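Local coordinates for penicillin-binding protein PbpB (Mycobacterium tuberculosis, PDB 6KGW) that builds cross-linked peptidoglycan from lipid-linked intermediates for the mycobacterial cell wall and binds penicillins, at residues A[406-411]-A[426-431]; A[492-497]-A[515-520]. One frame throughout, in Å; residues are numbered along the deposited sequence.

In the fold
Both contacts belong to the penicillin-binding transpeptidase part of the chain, on opposite sides of the chain's centre. Their own centres are 31 Å apart and their nearest atoms about 15 Å apart, so they do not touch. Interaction 2 joins two neighbouring strands of the central antiparallel sheet of the transpeptidase domain, beside the penicillin site: the side chain of I496 is about 10 Å from that of S269, the probable acyl-ester serine, as in related transpeptidases, and Y494 meets the bound ring-opened ampicillin. Interaction 1 is a surface contact away from that site. Its segment 406-411 touches strand 233-238, an outermost strand of the same sheet, through a backbone hydrogen bond between R410 and V233.

Interaction 1: A[406-411]-A[426-431]; sequences RVPPRI and PRPDDI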
ATOM      1  N   ARG A 406       7.706   3.436 -12.308  1.00 42.47           N
ATOM      2  CA  ARG A 406       7.668   3.133 -10.890  1.00 41.38           C
ATOM      3  C   ARG A 406       8.835   3.815 -10.191  1.00 43.11           C
ATOM      4  O   ARG A 406       9.996   3.648 -10.585  1.00 47.96           O
ATOM      5  CB  ARG A 406       7.705   1.628 -10.661  1.00 41.72           C
ATOM      6  CG  ARG A 406       7.530   1.238  -9.232  1.00 42.11           C
ATOM      7  CD  ARG A 406       7.289  -0.245  -9.108  1.00 43.97           C
ATOM      8  NE  ARG A 406       8.411  -1.065  -9.551  1.00 43.75           N
ATOM      9  CZ  ARG A 406       9.511  -1.273  -8.825  1.00 48.70           C
ATOM     10  NH1 ARG A 406       9.656  -0.682  -7.642  1.00 36.76           N
ATOM     11  NH2 ARG A 406      10.476  -2.056  -9.288  1.00 40.22           N
ATOM     12  N   VAL A 407       8.518   4.598  -9.171  1.00 38.59           N
ATOM     13  CA  VAL A 407       9.497   5.245  -8.310  1.00 40.03           C
ATOM     14  C   VAL A 407       9.419   4.554  -6.951  1.00 44.24           C
ATOM     15  O   VAL A 407       8.412   4.706  -6.236  1.00 40.84           O
ATOM     16  CB  VAL A 407       9.238   6.754  -8.190  1.00 41.22           C
ATOM     17  CG1 VAL A 407      10.297   7.410  -7.319  1.00 35.78           C
ATOM     18  CG2 VAL A 407       9.179   7.412  -9.576  1.00 38.39           C
ATOM     19  N   PRO A 408      10.436   3.797  -6.553  1.00 40.96           N
ATOM     20  CA  PRO A 408      10.384   3.079  -5.285  1.00 39.53           C
ATOM     21  C   PRO A 408      10.068   4.014  -4.133  1.00 39.03           C
ATOM     22  O   PRO A 408      10.647   5.110  -4.015  1.00 37.81           O
ATOM     23  CB  PRO A 408      11.797   2.490  -5.159  1.00 36.46           C
ATOM     24  CG  PRO A 408      12.209   2.306  -6.568  1.00 40.98           C
ATOM     25  CD  PRO A 408      11.699   3.547  -7.260  1.00 41.09           C
ATOM     26  N   PRO A 409       9.150   3.613  -3.262  1.00 39.66           N
ATOM     27  CA  PRO A 409       8.727   4.502  -2.177  1.00 37.21           C
ATOM     28  C   PRO A 409       9.852   4.766  -1.190  1.00 38.88           C
ATOM     29  O   PRO A 409      10.760   3.950  -1.002  1.00 41.23           O
ATOM     30  CB  PRO A 409       7.569   3.738  -1.527  1.00 32.21           C
ATOM     31  CG  PRO A 409       7.806   2.298  -1.937  1.00 35.94           C
ATOM     32  CD  PRO A 409       8.399   2.349  -3.275  1.00 37.13           C
ATOM     33  N   ARG A 410       9.770   5.929  -0.554  1.00 37.58           N
ATOM     34  CA  ARG A 410      10.759   6.436   0.381  1.00 34.91           C
ATOM     35  C   ARG A 410      10.019   7.163   1.494  1.00 41.35           C
ATOM     36  O   ARG A 410       9.037   7.875   1.228  1.00 40.07           O
ATOM     37  CB  ARG A 410      11.726   7.401  -0.346  1.00 38.14           C
ATOM     38  CG  ARG A 410      13.164   6.929  -0.533  1.00 39.50           C
ATOM     39  CD  ARG A 410      13.230   5.513  -0.941  1.00 39.19           C
ATOM     40  NE  ARG A 410      14.521   5.105  -1.463  1.00 44.23           N
ATOM     41  CZ  ARG A 410      14.707   3.976  -2.142  1.00 41.31           C
ATOM     42  NH1 ARG A 410      13.688   3.154  -2.363  1.00 43.49           N
ATOM     43  NH2 ARG A 410      15.902   3.676  -2.616  1.00 48.49           N
ATOM     44  N   ILE A 411      10.476   6.987   2.736  1.00 41.44           N
ATOM     45  CA  ILE A 411       9.900   7.712   3.865  1.00 41.93           C
ATOM     46  C   ILE A 411      10.850   8.760   4.423  1.00 45.82           C
ATOM     47  O   ILE A 411      10.390   9.676   5.132  1.00 40.20           O
ATOM     48  CB  ILE A 411       9.445   6.764   4.999  1.00 44.75           C
ATOM     49  CG1 ILE A 411       8.451   7.491   5.925  1.00 42.80           C
ATOM     50  CG2 ILE A 411      10.651   6.269   5.827  1.00 38.72           C
ATOM     51  CD1 ILE A 411       7.454   6.592   6.593  1.00 38.08           C
ATOM     52  N   PRO A 426      18.581  11.295  -1.355  1.00 52.86           N
ATOM     53  CA  PRO A 426      18.717  11.002  -2.791  1.00 48.52           C
ATOM     54  C   PRO A 426      17.518  10.227  -3.329  1.00 52.55           C
ATOM     55  O   PRO A 426      17.084   9.232  -2.744  1.00 56.64           O
ATOM     56  CB  PRO A 426      20.011  10.177  -2.872  1.00 49.96           C
ATOM     57  CG  PRO A 426      20.257   9.671  -1.491  1.00 52.58           C
ATOM     58  CD  PRO A 426      19.661  10.685  -0.555  1.00 56.47           C
ATOM     59  N   ARG A 427      16.987  10.695  -4.455  1.00 53.68           N
ATOM     60  CA  ARG A 427      15.846  10.051  -5.077  1.00 49.37           C
ATOM     61  C   ARG A 427      16.250   8.720  -5.702  1.00 53.33           C
ATOM     62  O   ARG A 427      17.309   8.614  -6.323  1.00 55.50           O
ATOM     63  CB  ARG A 427      15.242  10.946  -6.145  1.00 47.99           C
ATOM     64  CG  ARG A 427      14.852  12.295  -5.611  1.00 58.16           C
ATOM     65  CD  ARG A 427      13.730  12.181  -4.595  1.00 55.43           C
ATOM     66  NE  ARG A 427      12.502  11.685  -5.210  1.00 59.36           N
ATOM     67  CZ  ARG A 427      11.792  10.648  -4.767  1.00 53.69           C
ATOM     68  NH1 ARG A 427      12.159   9.974  -3.674  1.00 46.90           N
ATOM     69  NH2 ARG A 427      10.698  10.295  -5.419  1.00 46.65           N
ATOM     70  N   PRO A 428      15.424   7.692  -5.565  1.00 52.29           N
ATOM     71  CA  PRO A 428      15.722   6.431  -6.235  1.00 41.40           C
ATOM     72  C   PRO A 428      15.461   6.545  -7.725  1.00 49.04           C
ATOM     73  O   PRO A 428      14.630   7.336  -8.186  1.00 43.58           O
ATOM     74  CB  PRO A 428      14.752   5.453  -5.574  1.00 43.28           C
ATOM     75  CG  PRO A 428      13.557   6.332  -5.269  1.00 47.74           C
ATOM     76  CD  PRO A 428      14.139   7.650  -4.842  1.00 44.69           C
ATOM     77  N   ASP A 429      16.159   5.712  -8.486  1.00 49.10           N
ATOM     78  CA  ASP A 429      16.032   5.789  -9.927  1.00 49.02           C
ATOM     79  C   ASP A 429      14.670   5.289 -10.377  1.00 50.51           C
ATOM     80  O   ASP A 429      14.111   4.346  -9.805  1.00 49.63           O
ATOM     81  CB  ASP A 429      17.145   4.991 -10.603  1.00 52.61           C
ATOM     82  CG  ASP A 429      18.449   5.754 -10.631  1.00 55.52           C
ATOM     83  OD1 ASP A 429      18.390   7.004 -10.736  1.00 54.57           O
ATOM     84  OD2 ASP A 429      19.518   5.114 -10.524  1.00 57.17           O
ATOM     85  N   ASP A 430      14.141   5.960 -11.396  1.00 47.53           N
ATOM     86  CA  ASP A 430      12.973   5.518 -12.130  1.00 46.47           C
ATOM     87  C   ASP A 430      13.141   4.088 -12.626  1.00 49.11           C
ATOM     88  O   ASP A 430      14.229   3.667 -13.017  1.00 50.07           O
ATOM     89  CB  ASP A 430      12.748   6.439 -13.330  1.00 42.17           C
ATOM     90  CG  ASP A 430      12.223   7.816 -12.936  1.00 52.15           C
ATOM     91  OD1 ASP A 430      11.875   8.036 -11.750  1.00 46.85           O
ATOM     92  OD2 ASP A 430      12.136   8.682 -13.838  1.00 54.52           O
ATOM     93  N   ILE A 431      12.038   3.344 -12.622  1.00 45.67           N
ATOM     94  CA  ILE A 431      11.940   2.049 -13.291  1.00 47.88           C
ATOM     95  C   ILE A 431      10.749   2.095 -14.242  1.00 48.33           C
ATOM     96  O   ILE A 431       9.622   2.376 -13.814  1.00 48.80           O
ATOM     97  CB  ILE A 431      11.799   0.893 -12.289  1.00 48.73           C
ATOM     98  CG1 ILE A 431      12.953   0.960 -11.272  1.00 46.27           C
ATOM     99  CG2 ILE A 431      11.742  -0.452 -13.016  1.00 41.62           C
ATOM    100  CD1 ILE A 431      12.632   0.344  -9.952  1.00 46.33           C
TER
HETATM  101  O   HOH W   1       9.838   7.584  -3.423  1.00 39.01           O
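R406 and I431 form an antiparallel, hydrogen-bonded pair where the short strands 405-406 and 431-432 meet, closing one end of an otherwise irregular contact between two proline-rich loops of the transpeptidase domain. R406 N donates to I431 O at 2.7 Å, and I431 N returns a bond to R406 O at 2.9 Å. Their side chains leave the same face and run side by side, which brings I431 CD1 over one face of the R406 guanidinium, 3.3 Å from NH2. The long arginine can give this apolar neighbour its flat face while NE is held by the carbonyl of K347.

Beyond the bridge, prolines, which have no N-H to offer, continue the contact through ring carbons. P408 and P428 slide past each other with CD of P408 3.9 Å from CG of P428, and P408 CG also meets I431 CD1. V407 is buried; with CG1 anti to its backbone N (chi1 -178°), that methyl reaches P428 CG while CG2 lies beside D430 OD1.

The solvent side is looser and charged. D429 and D430 are exposed, and R427 starts away from the opposite loop but folds back through bends at chi2 and chi3, so that its NH2 comes to V407 CG1 and bonds to the carbonyl of T230. A water donating to P408 O accepts a weak bond from R427 NH1, adding a water-mediated link beside the direct contact of P428 CG with P408 O. Back in the packed part, R410 turns one guanidinium face to P428, CB of the proline 3.6 Å above the plane and displaced toward the rim.

Interaction 2: A[492-497]-A[515-520]; sequences DVYWIT and LDNPAR. With AIX ((2R,4S)-2-[(1R)-1-{[(2R)-2-amino-2-phenylacetyl]amino}-2-oxoethyl]-5,5-dimethyl-1,3-thiazolidine-4-carboxylic acid), chain E.
The flat carboxamide of N517 is covered on one face by V493, whose CG1 stands 3.6 Å from N517 CG. From that same side Y494 N donates to N517 OD1 at 2.9 Å, well aligned at the hydrogen (160°) but 41° above the amide plane. N517 has CG anti to its backbone N (chi1 -159°), which carries the carboxamide across to V493 and the Y494 N-H. The Y494 ring carries the backbone carbon of D492 over one face, while the phenyl group of the ring-opened ampicillin approaches obliquely, its C7 3.5 Å from Y494 CE1. A tyrosine suits this spot: its ring meets the ligand's phenyl, and its OH makes a weak bond to the carbonyl of D491. The W495 indole and D516 carboxylate, on one face of the sheet, have planes 37° apart; D516 OD1 is bonded to the amide nitrogen of Q481.

Behind these groups runs a β-hairpin. W495 and D516 are a non-hydrogen-bonded antiparallel pair; I496 and L515, the next pair, bond both ways, I496 N to L515 O at 2.8 Å and L515 N to I496 O at 2.7 Å. The regular pairing stops at N517, which adopts a left-handed backbone conformation that asparagine tolerates well. There the side-chain oxygen takes the place of a main-chain acceptor, and N517 N makes only a weak bond to Y494 O. On the buried face I496 CB packs against L515 CB, and I496 CG1 presses on P518 CD at 3.5 Å.

Strand 493-502 lies between 509-516 and 473-483, the latter carrying T478, whose N binds the ligand, and a probable KTG motif starting at K475. W495 meets the ring of F265 in the loop between helices 259-262 and 272-281.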
ATOM      1  N   ASP A 492     -13.019 -19.756   4.169  1.00 59.03           N
ATOM      2  CA  ASP A 492     -13.733 -18.527   4.495  1.00 58.83           C
ATOM      3  C   ASP A 492     -12.902 -17.589   5.372  1.00 59.39           C
ATOM      4  O   ASP A 492     -13.461 -16.823   6.166  1.00 61.66           O
ATOM      5  CB  ASP A 492     -15.061 -18.862   5.164  1.00 60.13           C
ATOM      6  CG  ASP A 492     -14.871 -19.716   6.395  1.00 72.67           C
ATOM      7  OD1 ASP A 492     -13.751 -20.263   6.558  1.00 69.43           O
ATOM      8  OD2 ASP A 492     -15.821 -19.831   7.200  1.00 80.26           O
ATOM      9  N   VAL A 493     -11.573 -17.625   5.243  1.00 54.74           N
ATOM     10  CA  VAL A 493     -10.681 -16.672   5.901  1.00 47.10           C
ATOM     11  C   VAL A 493      -9.912 -15.932   4.818  1.00 49.02           C
ATOM     12  O   VAL A 493      -9.194 -16.554   4.024  1.00 50.35           O
ATOM     13  CB  VAL A 493      -9.717 -17.355   6.880  1.00 51.98           C
ATOM     14  CG1 VAL A 493      -8.866 -16.306   7.590  1.00 49.92           C
ATOM     15  CG2 VAL A 493     -10.478 -18.210   7.888  1.00 46.91           C
ATOM     16  N   TYR A 494     -10.043 -14.605   4.787  1.00 47.58           N
ATOM     17  CA  TYR A 494      -9.534 -13.835   3.660  1.00 43.88           C
ATOM     18  C   TYR A 494      -8.679 -12.661   4.108  1.00 43.21           C
ATOM     19  O   TYR A 494      -8.839 -12.124   5.207  1.00 46.83           O
ATOM     20  CB  TYR A 494     -10.677 -13.313   2.778  1.00 43.70           C
ATOM     21  CG  TYR A 494     -11.666 -14.383   2.351  1.00 50.52           C
ATOM     22  CD1 TYR A 494     -11.327 -15.328   1.389  1.00 54.83           C
ATOM     23  CD2 TYR A 494     -12.940 -14.440   2.899  1.00 52.48           C
ATOM     24  CE1 TYR A 494     -12.233 -16.298   0.983  1.00 56.67           C
ATOM     25  CE2 TYR A 494     -13.854 -15.409   2.506  1.00 56.69           C
ATOM     26  CZ  TYR A 494     -13.491 -16.339   1.546  1.00 64.24           C
ATOM     27  OH  TYR A 494     -14.387 -17.314   1.140  1.00 69.63           O
ATOM     28  N   TRP A 495      -7.750 -12.280   3.242  1.00 42.79           N
ATOM     29  CA  TRP A 495      -7.216 -10.930   3.228  1.00 39.61           C
ATOM     30  C   TRP A 495      -8.071 -10.134   2.257  1.00 42.24           C
ATOM     31  O   TRP A 495      -8.165 -10.499   1.087  1.00 44.51           O
ATOM     32  CB  TRP A 495      -5.757 -10.900   2.782  1.00 40.91           C
ATOM     33  CG  TRP A 495      -4.790 -11.506   3.736  1.00 40.50           C
ATOM     34  CD1 TRP A 495      -4.438 -11.032   4.972  1.00 43.59           C
ATOM     35  CD2 TRP A 495      -3.997 -12.668   3.512  1.00 42.78           C
ATOM     36  NE1 TRP A 495      -3.494 -11.850   5.545  1.00 40.22           N
ATOM     37  CE2 TRP A 495      -3.199 -12.857   4.661  1.00 47.11           C
ATOM     38  CE3 TRP A 495      -3.885 -13.574   2.451  1.00 39.78           C
ATOM     39  CZ2 TRP A 495      -2.310 -13.911   4.776  1.00 43.86           C
ATOM     40  CZ3 TRP A 495      -3.013 -14.610   2.569  1.00 48.95           C
ATOM     41  CH2 TRP A 495      -2.233 -14.781   3.725  1.00 48.64           C
ATOM     42  N   ILE A 496      -8.743  -9.091   2.748  1.00 42.59           N
ATOM     43  CA  ILE A 496      -9.422  -8.139   1.878  1.00 36.73           C
ATOM     44  C   ILE A 496      -8.454  -7.011   1.574  1.00 36.27           C
ATOM     45  O   ILE A 496      -7.636  -6.614   2.415  1.00 39.30           O
ATOM     46  CB  ILE A 496     -10.716  -7.611   2.521  1.00 42.37           C
ATOM     47  CG1 ILE A 496     -11.613  -8.782   2.940  1.00 45.55           C
ATOM     48  CG2 ILE A 496     -11.429  -6.670   1.559  1.00 37.70           C
ATOM     49  CD1 ILE A 496     -11.731  -9.880   1.903  1.00 38.36           C
ATOM     50  N   THR A 497      -8.543  -6.480   0.371  1.00 39.92           N
ATOM     51  CA  THR A 497      -7.497  -5.603  -0.113  1.00 35.18           C
ATOM     52  C   THR A 497      -8.121  -4.656  -1.125  1.00 39.67           C
ATOM     53  O   THR A 497      -9.015  -5.062  -1.875  1.00 42.15           O
ATOM     54  CB  THR A 497      -6.361  -6.486  -0.670  1.00 40.35           C
ATOM     55  OG1 THR A 497      -5.137  -5.771  -0.746  1.00 48.08           O
ATOM     56  CG2 THR A 497      -6.708  -7.078  -1.990  1.00 37.44           C
ATOM     57  N   LEU A 515      -7.392  -5.444   4.878  1.00 37.94           N
ATOM     58  CA  LEU A 515      -8.153  -5.864   6.051  1.00 36.48           C
ATOM     59  C   LEU A 515      -7.905  -7.347   6.270  1.00 40.30           C
ATOM     60  O   LEU A 515      -8.139  -8.155   5.364  1.00 37.85           O
ATOM     61  CB  LEU A 515      -9.651  -5.616   5.855  1.00 42.16           C
ATOM     62  CG  LEU A 515     -10.275  -4.232   6.047  1.00 42.24           C
ATOM     63  CD1 LEU A 515      -9.508  -3.175   5.327  1.00 35.99           C
ATOM     64  CD2 LEU A 515     -11.712  -4.246   5.549  1.00 46.91           C
ATOM     65  N   ASP A 516      -7.427  -7.703   7.461  1.00 40.02           N
ATOM     66  CA  ASP A 516      -7.224  -9.101   7.814  1.00 38.05           C
ATOM     67  C   ASP A 516      -8.546  -9.703   8.282  1.00 40.99           C
ATOM     68  O   ASP A 516      -8.913  -9.594   9.453  1.00 42.41           O
ATOM     69  CB  ASP A 516      -6.149  -9.240   8.884  1.00 40.63           C
ATOM     70  CG  ASP A 516      -5.884 -10.697   9.244  1.00 40.74           C
ATOM     71  OD1 ASP A 516      -6.470 -11.593   8.593  1.00 40.36           O
ATOM     72  OD2 ASP A 516      -5.098 -10.958  10.170  1.00 48.53           O
ATOM     73  N   ASN A 517      -9.246 -10.372   7.362  1.00 41.99           N
ATOM     74  CA  ASN A 517     -10.428 -11.194   7.612  1.00 40.19           C
ATOM     75  C   ASN A 517     -11.545 -10.468   8.358  1.00 44.24           C
ATOM     76  O   ASN A 517     -11.899 -10.852   9.482  1.00 44.22           O
ATOM     77  CB  ASN A 517     -10.060 -12.453   8.390  1.00 37.62           C
ATOM     78  CG  ASN A 517     -11.108 -13.552   8.222  1.00 49.07           C
ATOM     79  OD1 ASN A 517     -11.556 -13.844   7.100  1.00 43.94           O
ATOM     80  ND2 ASN A 517     -11.518 -14.148   9.331  1.00 42.91           N
ATOM     81  N   PRO A 518     -12.139  -9.441   7.768  1.00 45.42           N
ATOM     82  CA  PRO A 518     -13.274  -8.780   8.418  1.00 42.69           C
ATOM     83  C   PRO A 518     -14.551  -9.613   8.329  1.00 46.33           C
ATOM     84  O   PRO A 518     -14.772 -10.381   7.383  1.00 46.64           O
ATOM     85  CB  PRO A 518     -13.414  -7.484   7.614  1.00 42.96           C
ATOM     86  CG  PRO A 518     -13.009  -7.883   6.234  1.00 42.16           C
ATOM     87  CD  PRO A 518     -11.856  -8.866   6.439  1.00 39.11           C
ATOM     88  N   ALA A 519     -15.407  -9.440   9.339  1.00 49.14           N
ATOM     89  CA  ALA A 519     -16.776  -9.943   9.264  1.00 48.91           C
ATOM     90  C   ALA A 519     -17.707  -8.997   8.510  1.00 48.84           C
ATOM     91  O   ALA A 519     -18.811  -9.402   8.135  1.00 53.33           O
ATOM     92  CB  ALA A 519     -17.328 -10.184  10.671  1.00 40.33           C
ATOM     93  N   ARG A 520     -17.296  -7.752   8.288  1.00 47.07           N
ATOM     94  CA  ARG A 520     -18.162  -6.740   7.699  1.00 49.20           C
ATOM     95  C   ARG A 520     -17.305  -5.817   6.847  1.00 50.12           C
ATOM     96  O   ARG A 520     -16.075  -5.886   6.870  1.00 42.36           O
ATOM     97  CB  ARG A 520     -18.920  -5.938   8.774  1.00 46.40           C
ATOM     98  CG  ARG A 520     -19.872  -6.762   9.638  1.00 48.91           C
ATOM     99  CD  ARG A 520     -20.383  -5.985  10.869  1.00 52.37           C
ATOM    100  NE  ARG A 520     -19.305  -5.674  11.808  1.00 54.38           N
ATOM    101  CZ  ARG A 520     -18.877  -6.496  12.760  1.00 48.32           C
ATOM    102  NH1 ARG A 520     -19.443  -7.678  12.908  1.00 46.31           N
ATOM    103  NH2 ARG A 520     -17.877  -6.138  13.556  1.00 54.18           N
TER
HETATM  104  C8  AIX E 704     -14.138 -15.313  -1.826  1.00 65.66           C
HETATM  105  C5  AIX E 704     -12.615 -15.831  -3.621  1.00 57.43           C
HETATM  106  C6  AIX E 704     -14.122 -11.490  -5.897  1.00 48.87           C
HETATM  107  N1  AIX E 704     -10.996 -13.911  -5.520  1.00 58.36           N
HETATM  108  C2  AIX E 704     -12.934  -9.265  -5.361  1.00 51.79           C
HETATM  109  N3  AIX E 704     -11.882 -10.958  -6.765  1.00 49.17           N
HETATM  110  C4  AIX E 704     -11.198 -15.915  -4.161  1.00 56.01           C
HETATM  111  C1  AIX E 704     -15.089 -10.736  -6.810  1.00 43.54           C
HETATM  112  C3  AIX E 704     -11.070 -15.250  -5.543  1.00 59.22           C
HETATM  113  C7  AIX E 704     -12.846 -15.428  -2.313  1.00 64.05           C
HETATM  114  C9  AIX E 704     -15.214 -15.599  -2.638  1.00 59.44           C
HETATM  115  C10 AIX E 704     -14.996 -16.010  -3.937  1.00 57.62           C
HETATM  116  C11 AIX E 704     -13.705 -16.131  -4.424  1.00 59.75           C
HETATM  117  C12 AIX E 704     -12.775 -10.755  -5.621  1.00 50.21           C
HETATM  118  C13 AIX E 704     -11.952 -12.313  -7.266  1.00 49.72           C
HETATM  119  C14 AIX E 704     -10.712 -13.076  -6.687  1.00 51.42           C
HETATM  120  C15 AIX E 704      -9.643 -11.961  -6.406  1.00 53.83           C
HETATM  121  C16 AIX E 704     -14.796 -11.864  -4.578  1.00 45.51           C
HETATM  122  N2  AIX E 704     -10.704 -17.305  -4.157  1.00 62.87           N
HETATM  123  O1  AIX E 704     -12.594  -8.573  -6.402  1.00 52.84           O
HETATM  124  O2  AIX E 704     -13.334  -8.776  -4.307  1.00 57.77           O
HETATM  125  O3  AIX E 704     -11.023 -15.921  -6.571  1.00 57.60           O
HETATM  126  O4  AIX E 704      -9.552 -11.425  -5.334  1.00 53.59           O
HETATM  127  S1  AIX E 704     -13.566 -13.028  -6.745  1.00 58.52           S